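Halotolerant alpha-type carbonic anhydrase (dCA II) (Dunaliella salina, PDB 1Y7W) catalyses the reversible hydration of carbon dioxide to bicarbonate and a proton, as a salt-tolerant zinc enzyme of the alpha-type carbonic anhydrases. Local coordinates at residues A[130-135]-A[272-277]; A[145-150]-A[171-176]; A[95-100]-A[260-265]; A[54-59]-A[136-141]. All blocks are in the same frame, centred on the assembly; numbering follows the deposited sequence. Where two conformers were deposited one is given.

Contact 1 of 4, residues A[130-135]-A[272-277]; sequences HFHHFL and VVNNRM. With ZN (zinc ion), chain D.
The H133 ring has N274 OD1 over one face, 3.2 Å above its plane and offset toward the rim, and V272 O at its edge, where ND1 donates to it at 2.9 Å. H132 meets the same loop edge-on: its ND1 points at N274 O, 2.7 Å away, with the acceptor in the ring plane and an almost straight N-H...O angle of 178°. V272 O also lies at the edge of the F134 ring, whose CD2 packs on V272 CG1.

The N274 amide works in both directions. Its OD1 accepts from the backbone N of H133 at 2.8 Å, while ND2 donates to F131 O at 3.1 Å on a lone pair. Asparagine suits this place because one short amide can pair with an N-H and a C=O of the strand edge; chi1 of 63° swings the group toward them. Beyond, L135 CB rests against V273 CG1 at 3.6 Å, and H133 NE2 accepts from G100 N, so both nitrogens of that ring are engaged.

H132 and H130 bind zinc through NE2; H150 and a water also bind the metal. Together with the zinc at NE2, the N274 carbonyl holds the rotation of the H132 ring, and by engaging ND1 it would tend to make NE2 a more electron-rich ligand.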
# COMPACT_ATOMS: atom_id res chain seq x y z
N HIS A 130 0.27 -4.49 1.76
CA HIS A 130 -0.45 -5.38 0.82
C HIS A 130 -0.10 -4.93 -0.61
O HIS A 130 0.60 -3.92 -0.79
CB HIS A 130 -1.98 -5.36 1.04
CG HIS A 130 -2.59 -3.99 0.91
ND1 HIS A 130 -2.77 -3.13 1.98
CD2 HIS A 130 -2.98 -3.31 -0.18
CE1 HIS A 130 -3.24 -1.97 1.53
NE2 HIS A 130 -3.37 -2.05 0.23
N PHE A 131 -0.64 -5.63 -1.58
CA PHE A 131 -0.26 -5.32 -2.96
C PHE A 131 -1.44 -5.07 -3.90
O PHE A 131 -2.54 -5.62 -3.71
CB PHE A 131 0.53 -6.49 -3.58
CG PHE A 131 1.83 -6.82 -2.88
CD1 PHE A 131 1.86 -7.71 -1.82
CD2 PHE A 131 3.02 -6.22 -3.30
CE1 PHE A 131 3.06 -7.99 -1.19
CE2 PHE A 131 4.23 -6.47 -2.69
CZ PHE A 131 4.26 -7.37 -1.62
N HIS A 132 -1.18 -4.29 -4.95
CA HIS A 132 -2.20 -4.09 -6.01
C HIS A 132 -1.37 -4.62 -7.19
O HIS A 132 -0.32 -4.06 -7.53
CB HIS A 132 -2.58 -2.61 -6.11
CG HIS A 132 -3.35 -2.16 -4.90
ND1 HIS A 132 -4.70 -2.38 -4.78
CD2 HIS A 132 -2.94 -1.64 -3.72
CE1 HIS A 132 -5.11 -2.00 -3.57
NE2 HIS A 132 -4.06 -1.55 -2.91
N HIS A 133 -1.84 -5.75 -7.73
CA HIS A 133 -1.10 -6.49 -8.75
C HIS A 133 -1.62 -6.42 -10.18
O HIS A 133 -2.83 -6.37 -10.42
CB HIS A 133 -0.90 -7.98 -8.30
CG HIS A 133 -2.01 -8.56 -7.43
ND1 HIS A 133 -3.23 -8.97 -7.91
CD2 HIS A 133 -2.04 -8.82 -6.09
CE1 HIS A 133 -3.96 -9.47 -6.93
NE2 HIS A 133 -3.26 -9.39 -5.81
N PHE A 134 -0.66 -6.44 -11.10
CA PHE A 134 -0.82 -6.34 -12.54
C PHE A 134 -1.05 -4.93 -13.06
O PHE A 134 -0.54 -4.58 -14.12
CB PHE A 134 -1.85 -7.33 -13.02
CG PHE A 134 -1.32 -8.74 -12.94
CD1 PHE A 134 -0.35 -9.19 -13.86
CD2 PHE A 134 -1.66 -9.58 -11.87
CE1 PHE A 134 0.26 -10.44 -13.67
CE2 PHE A 134 -1.06 -10.80 -11.70
CZ PHE A 134 -0.10 -11.24 -12.59
N LEU A 135 -1.79 -4.10 -12.32
CA LEU A 135 -1.87 -2.71 -12.70
C LEU A 135 -1.75 -1.92 -11.38
O LEU A 135 -2.47 -2.26 -10.45
CB LEU A 135 -3.22 -2.35 -13.36
CG LEU A 135 -3.38 -2.75 -14.85
CD1 LEU A 135 -4.75 -2.27 -15.34
CD2 LEU A 135 -2.21 -2.13 -15.67
N VAL A 272 -8.05 -10.62 -10.63
CA VAL A 272 -6.61 -10.73 -10.57
C VAL A 272 -5.95 -9.36 -10.69
O VAL A 272 -4.82 -9.20 -10.28
CB VAL A 272 -6.13 -11.65 -11.70
CG1 VAL A 272 -4.65 -11.76 -11.70
CG2 VAL A 272 -6.72 -13.05 -11.51
N VAL A 273 -6.65 -8.38 -11.27
CA VAL A 273 -6.08 -7.04 -11.42
C VAL A 273 -6.89 -6.17 -10.39
O VAL A 273 -8.03 -5.74 -10.65
CB VAL A 273 -6.26 -6.50 -12.86
CG1 VAL A 273 -5.48 -5.18 -13.02
CG2 VAL A 273 -5.69 -7.53 -13.90
N ASN A 274 -6.30 -5.91 -9.22
CA ASN A 274 -7.05 -5.23 -8.16
C ASN A 274 -6.73 -3.78 -7.88
O ASN A 274 -6.33 -3.40 -6.74
CB ASN A 274 -6.91 -6.07 -6.87
CG ASN A 274 -5.47 -6.15 -6.38
OD1 ASN A 274 -4.53 -6.14 -7.19
ND2 ASN A 274 -5.27 -6.26 -5.05
N ASN A 275 -6.82 -2.95 -8.92
CA ASN A 275 -6.59 -1.52 -8.77
C ASN A 275 -7.87 -0.69 -8.92
O ASN A 275 -8.70 -0.93 -9.83
CB ASN A 275 -5.58 -0.99 -9.81
CG ASN A 275 -6.09 -1.18 -11.25
OD1 ASN A 275 -6.53 -2.26 -11.58
ND2 ASN A 275 -6.03 -0.15 -12.05
N ARG A 276 -8.01 0.32 -8.04
CA ARG A 276 -9.11 1.25 -8.18
C ARG A 276 -8.64 2.28 -9.24
O ARG A 276 -7.45 2.65 -9.28
CB ARG A 276 -9.36 2.06 -6.89
CG ARG A 276 -10.55 3.00 -7.08
CD ARG A 276 -10.67 3.91 -5.81
NE ARG A 276 -11.95 4.63 -5.78
CZ ARG A 276 -12.26 5.57 -4.89
NH1 ARG A 276 -11.35 5.90 -3.97
NH2 ARG A 276 -13.46 6.18 -4.91
N MET A 277 -9.55 2.75 -10.09
CA MET A 277 -9.16 3.76 -11.11
C MET A 277 -8.69 5.10 -10.49
O MET A 277 -9.06 5.46 -9.35
CB MET A 277 -10.35 4.05 -12.03
CG MET A 277 -11.54 4.52 -11.22
SD MET A 277 -13.11 4.44 -12.13
CE MET A 277 -12.68 5.44 -13.54
ZN ZN D . -3.79 -0.61 -1.09
O HOH W 1 -5.65 -0.28 -0.80

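Contact 2 of 4, residues A[145-150]-A[171-176]; sequences YPLELH and IMYKYS. With ZN (zinc ion), chain D.
Y175 lays its ring against P146, whose CG stands over the ring centre, 3.5 Å from the centroid and only 8° off the normal; a rigid, flat-sided proline suits an aromatic face. Y145 receives M172 from above: the methionine CB lies over one face, 4.0 Å from the ring centroid, while SD makes an oblique Met-aromatic contact. The bend of M172 at chi2 (-64°) turns its sulfur and methyl toward E148, with CE 3.3 Å from E148 OE1. Among the residues turned the other way, L147 CD2 sits over one face of the Y173 ring, L149 CB lies at that ring's edge, and L149 CD2 meets I171 CD1.

The backbone sets these neighbours. L149 and I171 form an antiparallel hydrogen-bonded pair, N of L149 to O of I171 at 2.8 Å and N of I171 to O of L149 at 2.9 Å; E148 and M172 follow as a non-hydrogen-bonded pair.

Within 145-150, the zinc ligand H150 binds the metal through ND1 at 2.0 Å and passes its NE2-H to E148 OE2 at 2.6 Å. OE2 lies close to the ring plane of H150, yet is approached from above the carboxylate's own plane. E148, extended from its strand, is steadied by H138 ND1 at OE2 and thus acts as a second-shell residue that orients H150.

A beta hairpin at the centre of the large mixed sheet, carrying a zinc histidine backed by a carboxylate, is characteristic of alpha-carbonic anhydrases.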
# COMPACT_ATOMS: atom_id res chain seq x y z
N TYR A 145 2.40 0.80 -13.38
CA TYR A 145 3.49 -0.14 -13.06
C TYR A 145 2.77 -1.44 -12.83
O TYR A 145 1.58 -1.46 -12.48
CB TYR A 145 4.29 0.30 -11.81
CG TYR A 145 5.09 1.54 -12.04
CD1 TYR A 145 6.44 1.47 -12.39
CD2 TYR A 145 4.48 2.80 -12.07
CE1 TYR A 145 7.14 2.63 -12.75
CE2 TYR A 145 5.15 3.93 -12.42
CZ TYR A 145 6.48 3.85 -12.76
OH TYR A 145 7.15 5.02 -13.08
N PRO A 146 3.45 -2.57 -13.02
CA PRO A 146 2.77 -3.85 -12.82
C PRO A 146 2.51 -4.24 -11.35
O PRO A 146 1.78 -5.21 -11.06
CB PRO A 146 3.72 -4.85 -13.50
CG PRO A 146 5.04 -4.21 -13.37
CD PRO A 146 4.77 -2.76 -13.64
N LEU A 147 3.09 -3.48 -10.45
CA LEU A 147 2.89 -3.82 -9.01
C LEU A 147 3.03 -2.60 -8.14
O LEU A 147 3.92 -1.78 -8.37
CB LEU A 147 3.92 -4.90 -8.58
CG LEU A 147 3.76 -5.53 -7.18
CD1 LEU A 147 2.38 -6.31 -7.04
CD2 LEU A 147 4.97 -6.56 -6.94
N GLU A 148 2.14 -2.44 -7.17
CA GLU A 148 2.25 -1.31 -6.23
C GLU A 148 2.02 -1.88 -4.84
O GLU A 148 1.01 -2.56 -4.58
CB GLU A 148 1.21 -0.21 -6.53
CG GLU A 148 1.27 0.98 -5.56
CD GLU A 148 0.31 2.10 -5.95
OE1 GLU A 148 -0.05 2.21 -7.15
OE2 GLU A 148 -0.05 2.94 -5.07
N LEU A 149 3.01 -1.64 -3.98
CA LEU A 149 3.00 -2.06 -2.59
C LEU A 149 2.51 -0.92 -1.67
O LEU A 149 2.95 0.21 -1.82
CB LEU A 149 4.43 -2.45 -2.20
CG LEU A 149 4.79 -2.42 -0.69
CD1 LEU A 149 3.99 -3.47 -0.02
CD2 LEU A 149 6.30 -2.73 -0.50
N HIS A 150 1.58 -1.21 -0.77
CA HIS A 150 1.06 -0.25 0.19
C HIS A 150 1.42 -0.70 1.63
O HIS A 150 0.96 -1.74 2.07
CB HIS A 150 -0.47 -0.13 0.06
CG HIS A 150 -0.92 0.63 -1.16
ND1 HIS A 150 -2.23 0.59 -1.63
CD2 HIS A 150 -0.22 1.38 -2.05
CE1 HIS A 150 -2.30 1.26 -2.77
NE2 HIS A 150 -1.10 1.75 -3.05
N ILE A 171 4.87 2.00 -2.96
CA ILE A 171 6.12 1.65 -3.63
C ILE A 171 5.80 0.92 -4.94
O ILE A 171 5.07 -0.05 -4.92
CB ILE A 171 6.97 0.75 -2.72
CG1 ILE A 171 7.44 1.60 -1.51
CG2 ILE A 171 8.26 0.21 -3.46
CD1 ILE A 171 7.91 0.76 -0.27
N MET A 172 6.38 1.39 -6.06
CA MET A 172 6.14 0.78 -7.38
C MET A 172 7.22 -0.23 -7.77
O MET A 172 8.36 -0.15 -7.31
CB MET A 172 6.17 1.88 -8.46
CG MET A 172 5.20 3.01 -8.21
SD MET A 172 3.52 2.34 -8.31
CE MET A 172 2.55 3.87 -8.40
N TYR A 173 6.85 -1.15 -8.66
CA TYR A 173 7.80 -2.10 -9.21
C TYR A 173 7.62 -2.03 -10.72
O TYR A 173 6.48 -2.10 -11.18
CB TYR A 173 7.49 -3.53 -8.83
CG TYR A 173 7.61 -3.79 -7.36
CD1 TYR A 173 6.64 -3.31 -6.46
CD2 TYR A 173 8.72 -4.52 -6.85
CE1 TYR A 173 6.79 -3.54 -5.05
CE2 TYR A 173 8.87 -4.76 -5.47
CZ TYR A 173 7.90 -4.26 -4.58
OH TYR A 173 8.08 -4.48 -3.23
N LYS A 174 8.71 -1.82 -11.45
CA LYS A 174 8.63 -1.83 -12.92
C LYS A 174 9.11 -3.21 -13.44
O LYS A 174 9.93 -3.91 -12.80
CB LYS A 174 9.53 -0.74 -13.52
CG LYS A 174 11.01 -0.91 -13.23
CD LYS A 174 11.86 0.09 -14.04
CE LYS A 174 13.37 -0.06 -13.69
NZ LYS A 174 14.26 0.98 -14.35
N TYR A 175 8.59 -3.61 -14.60
CA TYR A 175 9.02 -4.89 -15.16
C TYR A 175 10.50 -4.71 -15.54
O TYR A 175 10.91 -3.68 -16.07
CB TYR A 175 8.22 -5.26 -16.44
CG TYR A 175 6.91 -5.96 -16.16
CD1 TYR A 175 6.87 -7.08 -15.35
CD2 TYR A 175 5.71 -5.49 -16.71
CE1 TYR A 175 5.65 -7.72 -15.08
CE2 TYR A 175 4.47 -6.14 -16.43
CZ TYR A 175 4.48 -7.25 -15.61
OH TYR A 175 3.30 -7.86 -15.27
N SER A 176 11.26 -5.74 -15.31
CA SER A 176 12.69 -5.70 -15.58
C SER A 176 13.13 -7.15 -15.87
O SER A 176 12.33 -8.07 -15.68
CB SER A 176 13.38 -5.17 -14.33
OG SER A 176 14.72 -5.53 -14.27
ZN ZN D . -3.79 -0.61 -1.09
O HOH W 1 -5.65 -0.28 -0.80

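Contact 3 of 4, residues A[95-100]-A[260-265]; sequences VDLEQG and VDVTMG
An inverse gamma turn centred on L97 brings the loop after strand 94-95 against helix 253-266, and V262 and T263 are the helix residues that meet it. V262 points toward the loop and sets CG1 against the peptide that leaves the turn, 3.3 Å from both L97 C and E98 N. Its first torsion sets CG1 anti to V262's own backbone N (chi1 171°), so this methyl reaches outward onto the flat peptide; CG1 also touches L97 CB at 4.1 Å. A beta-branched, wholly apolar residue fits such a surface, which offers it backbone atoms and little side chain.

One residue on, T263 crosses Q99 at a slant. Its CG2 packs on Q99 CB at 3.8 Å, and OG1 comes within 3.4 Å of Q99 CA. The hydroxyl is hydrogen-bonded to F259 O, one turn back in the same helix, which lets threonine lie buried while its methyl faces the loop. An alanine here would lack both the methyl and the hydroxyl, and is likely to open a gap beside Q99 and remove the side-chain partner of F259 O.

The loop between strands 94-95 and 103-104 thus docks in a buried contact on helix 253-266, and through G100, which bonds to H133 and F131, it joins that helix to strand 120-133 in the main sheet of the alpha-carbonic anhydrase fold.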
# COMPACT_ATOMS: atom_id res chain seq x y z
N VAL A 95 1.43 -13.96 5.91
CA VAL A 95 0.87 -13.46 4.65
C VAL A 95 -0.49 -14.15 4.42
O VAL A 95 -0.71 -15.28 4.87
CB VAL A 95 1.85 -13.71 3.50
CG1 VAL A 95 2.12 -15.21 3.35
CG2 VAL A 95 1.29 -13.14 2.18
N ASP A 96 -1.43 -13.43 3.80
CA ASP A 96 -2.72 -14.04 3.50
C ASP A 96 -2.59 -14.55 2.05
O ASP A 96 -2.17 -13.80 1.12
CB ASP A 96 -3.86 -13.00 3.60
CG ASP A 96 -4.22 -12.62 5.08
OD1 ASP A 96 -3.64 -13.23 6.02
OD2 ASP A 96 -5.08 -11.71 5.25
N LEU A 97 -2.91 -15.83 1.84
CA LEU A 97 -2.80 -16.37 0.51
C LEU A 97 -4.08 -16.15 -0.30
O LEU A 97 -4.86 -17.08 -0.55
CB LEU A 97 -2.44 -17.87 0.58
CG LEU A 97 -1.07 -18.12 1.22
CD1 LEU A 97 -0.72 -19.64 1.08
CD2 LEU A 97 0.03 -17.22 0.54
N GLU A 98 -4.33 -14.89 -0.66
CA GLU A 98 -5.48 -14.55 -1.47
C GLU A 98 -5.17 -13.23 -2.13
O GLU A 98 -4.07 -12.67 -1.98
CB GLU A 98 -6.76 -14.44 -0.61
CG GLU A 98 -6.70 -13.35 0.47
CD GLU A 98 -7.96 -13.34 1.36
OE1 GLU A 98 -8.86 -14.19 1.18
OE2 GLU A 98 -8.07 -12.43 2.23
N GLN A 99 -6.14 -12.73 -2.87
CA GLN A 99 -5.96 -11.44 -3.56
C GLN A 99 -5.31 -10.36 -2.66
O GLN A 99 -5.74 -10.20 -1.51
CB GLN A 99 -7.33 -10.95 -4.02
CG GLN A 99 -7.32 -9.67 -4.91
CD GLN A 99 -8.72 -9.07 -5.06
OE1 GLN A 99 -9.41 -9.27 -6.07
NE2 GLN A 99 -9.15 -8.36 -4.07
N GLY A 100 -4.28 -9.65 -3.18
CA GLY A 100 -3.63 -8.58 -2.44
C GLY A 100 -2.47 -9.00 -1.54
O GLY A 100 -1.63 -8.19 -1.18
N VAL A 260 -1.08 -14.31 -9.43
CA VAL A 260 -2.18 -15.01 -10.09
C VAL A 260 -2.46 -16.36 -9.41
O VAL A 260 -3.61 -16.72 -9.11
CB VAL A 260 -1.85 -15.35 -11.57
CG1 VAL A 260 -3.10 -15.88 -12.25
CG2 VAL A 260 -1.35 -14.19 -12.24
N ASP A 261 -1.40 -17.13 -9.20
CA ASP A 261 -1.55 -18.43 -8.57
C ASP A 261 -2.31 -18.34 -7.22
O ASP A 261 -3.25 -19.08 -6.96
CB ASP A 261 -0.18 -19.07 -8.37
CG ASP A 261 0.46 -19.55 -9.70
OD1 ASP A 261 1.66 -19.85 -9.65
OD2 ASP A 261 -0.21 -19.62 -10.78
N VAL A 262 -1.88 -17.42 -6.38
CA VAL A 262 -2.46 -17.22 -5.07
C VAL A 262 -3.86 -16.66 -5.19
O VAL A 262 -4.81 -17.16 -4.56
CB VAL A 262 -1.53 -16.24 -4.27
CG1 VAL A 262 -2.18 -15.79 -2.94
CG2 VAL A 262 -0.17 -16.98 -4.02
N THR A 263 -4.02 -15.64 -6.04
CA THR A 263 -5.34 -15.01 -6.13
C THR A 263 -6.43 -15.94 -6.67
O THR A 263 -7.54 -16.03 -6.08
CB THR A 263 -5.31 -13.69 -7.00
OG1 THR A 263 -4.47 -12.71 -6.35
CG2 THR A 263 -6.74 -13.11 -7.15
N MET A 264 -6.15 -16.62 -7.77
CA MET A 264 -7.17 -17.50 -8.36
C MET A 264 -7.25 -18.82 -7.60
O MET A 264 -8.30 -19.46 -7.56
CB MET A 264 -6.88 -17.74 -9.84
CG MET A 264 -6.89 -16.48 -10.68
SD MET A 264 -8.24 -15.36 -10.29
CE MET A 264 -9.65 -16.35 -10.73
N GLY A 265 -6.13 -19.20 -6.98
CA GLY A 265 -6.12 -20.43 -6.19
C GLY A 265 -7.01 -20.24 -4.97
O GLY A 265 -7.61 -21.22 -4.51

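Contact 4 of 4, residues A[54-59]-A[136-141]; sequences IDINTN and SEHTIN
D55 pairs with T139 and I56 with I140 in a short parallel ladder, whose backbone bonds run from I54 and I56 to T139 and N141. I56 N donates to T139 O at 2.8 Å and N141 N to I56 O at the same length, while a weak, long bond runs from T139 N to I54 O. I56 thus uses both its N-H and its C=O toward the other strand.

Side-chain hydrogen bonds reinforce both ends. T139 OG1 donates to D55 OD1 at 2.6 Å, meeting the carboxylate on its anti side, 16° out of its plane. With chi1 of 175°, D55 carries its carboxylate back toward 136-141, where OD1 also accepts from G142 N; a short acid is well matched to a hydroxyl and an N-H so close to the strand. With an alanine here, the T139 hydroxyl and G142 N would probably be left without their shared acceptor. At the far end N141 faces T58 with its amide: OD1 accepts from T58 N at 3.0 Å, and ND2 donates to T58 OG1 at 2.9 Å, with the hydroxyl in the amide plane. A water touching N59 N and N141 OD1 adds a further link here.

Apolar contacts are sparser. I54 CG1 lies 3.9 Å from H138 CD2, and I56 CD1 also approaches that imidazole, whose polar atoms are engaged by Y227 and E148.

The two-stranded sheet lies beside the large one: I54 and I56 touch Y227 and A225 of strand 224-229, while H138 and I140 rest on M172 of strand 166-175.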
# COMPACT_ATOMS: atom_id res chain seq x y z
N ILE A 54 -4.35 8.66 -7.55
CA ILE A 54 -4.31 9.78 -8.47
C ILE A 54 -3.09 9.61 -9.35
O ILE A 54 -2.23 8.75 -9.11
CB ILE A 54 -4.14 11.16 -7.72
CG1 ILE A 54 -2.87 11.14 -6.85
CG2 ILE A 54 -5.37 11.45 -6.84
CD1 ILE A 54 -2.43 12.58 -6.33
N ASP A 55 -3.03 10.41 -10.41
CA ASP A 55 -1.83 10.44 -11.22
C ASP A 55 -0.80 11.39 -10.56
O ASP A 55 -1.15 12.44 -10.00
CB ASP A 55 -2.11 10.98 -12.64
CG ASP A 55 -0.82 11.12 -13.43
OD1 ASP A 55 -0.13 10.08 -13.55
OD2 ASP A 55 -0.48 12.25 -13.89
N ILE A 56 0.47 11.03 -10.59
CA ILE A 56 1.50 11.86 -9.99
C ILE A 56 2.27 12.45 -11.21
O ILE A 56 3.02 11.75 -11.87
CB ILE A 56 2.51 11.02 -9.15
CG1 ILE A 56 1.79 10.13 -8.12
CG2 ILE A 56 3.50 11.96 -8.42
CD1 ILE A 56 1.00 10.91 -7.14
N ASN A 57 2.05 13.73 -11.46
CA ASN A 57 2.70 14.43 -12.57
C ASN A 57 3.90 15.10 -11.94
O ASN A 57 3.78 16.13 -11.25
CB ASN A 57 1.72 15.45 -13.15
CG ASN A 57 2.28 16.17 -14.33
OD1 ASN A 57 3.42 16.57 -14.33
ND2 ASN A 57 1.46 16.38 -15.35
N THR A 58 5.07 14.54 -12.16
CA THR A 58 6.24 15.08 -11.53
C THR A 58 6.60 16.52 -11.90
O THR A 58 7.25 17.19 -11.12
CB THR A 58 7.45 14.15 -11.71
OG1 THR A 58 7.64 13.87 -13.10
CG2 THR A 58 7.20 12.85 -10.98
N ASN A 59 6.14 17.01 -13.05
CA ASN A 59 6.43 18.41 -13.37
C ASN A 59 5.53 19.40 -12.64
O ASN A 59 5.78 20.60 -12.66
CB ASN A 59 6.40 18.64 -14.87
CG ASN A 59 7.77 18.50 -15.47
OD1 ASN A 59 8.25 17.38 -15.70
ND2 ASN A 59 8.44 19.65 -15.67
N SER A 136 -0.90 -0.92 -11.32
CA SER A 136 -0.76 -0.09 -10.14
C SER A 136 -2.01 0.83 -9.97
O SER A 136 -2.75 1.10 -10.95
CB SER A 136 0.49 0.79 -10.25
OG SER A 136 0.41 1.61 -11.40
N GLU A 137 -2.26 1.27 -8.73
CA GLU A 137 -3.37 2.21 -8.46
C GLU A 137 -2.90 3.62 -8.85
O GLU A 137 -3.52 4.30 -9.69
CB GLU A 137 -3.75 2.12 -6.97
CG GLU A 137 -4.30 0.74 -6.67
CD GLU A 137 -5.28 0.74 -5.49
OE1 GLU A 137 -4.91 1.23 -4.40
OE2 GLU A 137 -6.40 0.26 -5.66
N HIS A 138 -1.80 4.09 -8.26
CA HIS A 138 -1.30 5.40 -8.72
C HIS A 138 -0.59 5.23 -10.07
O HIS A 138 -0.17 4.11 -10.40
CB HIS A 138 -0.26 6.01 -7.78
CG HIS A 138 -0.83 6.42 -6.47
ND1 HIS A 138 -1.04 5.52 -5.44
CD2 HIS A 138 -1.33 7.61 -6.05
CE1 HIS A 138 -1.65 6.15 -4.44
NE2 HIS A 138 -1.84 7.41 -4.78
N THR A 139 -0.51 6.32 -10.84
CA THR A 139 0.27 6.33 -12.07
C THR A 139 1.28 7.47 -11.85
O THR A 139 1.05 8.35 -11.01
CB THR A 139 -0.56 6.63 -13.35
OG1 THR A 139 -1.34 7.81 -13.17
CG2 THR A 139 -1.44 5.45 -13.72
N ILE A 140 2.41 7.45 -12.58
CA ILE A 140 3.44 8.47 -12.50
C ILE A 140 3.59 8.95 -13.96
O ILE A 140 3.89 8.17 -14.87
CB ILE A 140 4.79 7.90 -11.97
CG1 ILE A 140 4.58 7.31 -10.56
CG2 ILE A 140 5.79 9.03 -11.82
CD1 ILE A 140 5.88 6.69 -9.97
N ASN A 141 3.35 10.24 -14.16
CA ASN A 141 3.31 10.83 -15.49
C ASN A 141 2.43 10.01 -16.45
O ASN A 141 2.76 9.80 -17.62
CB ASN A 141 4.74 11.08 -16.01
CG ASN A 141 5.48 11.99 -15.09
OD1 ASN A 141 4.96 13.03 -14.72
ND2 ASN A 141 6.67 11.60 -14.66
O HOH W 2 5.57 15.76 -15.42

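How the contacts relate
From the N terminus, 54-59 waits until 136-141 to close contact 4, the small parallel sheet. Before that loop closes, 95-100 opens contact 3 and 130-135 opens contact 1, so contact 4 crosses both. Contact 2 then opens and closes as a local hairpin, following contact 4 in series and nested within the loops of contacts 1 and 3. Helix residues 260-265 close contact 3, and 272-277 closes contact 1 soon after, so these two cross as well. Contacts 1 and 2 share the zinc and adjacent strands of the main sheet; contact 3 ties helix 253-266 to the 95-100 loop, which in turn bonds to strand 120-133, and contact 4 reaches the metal's surroundings through E137 and H138.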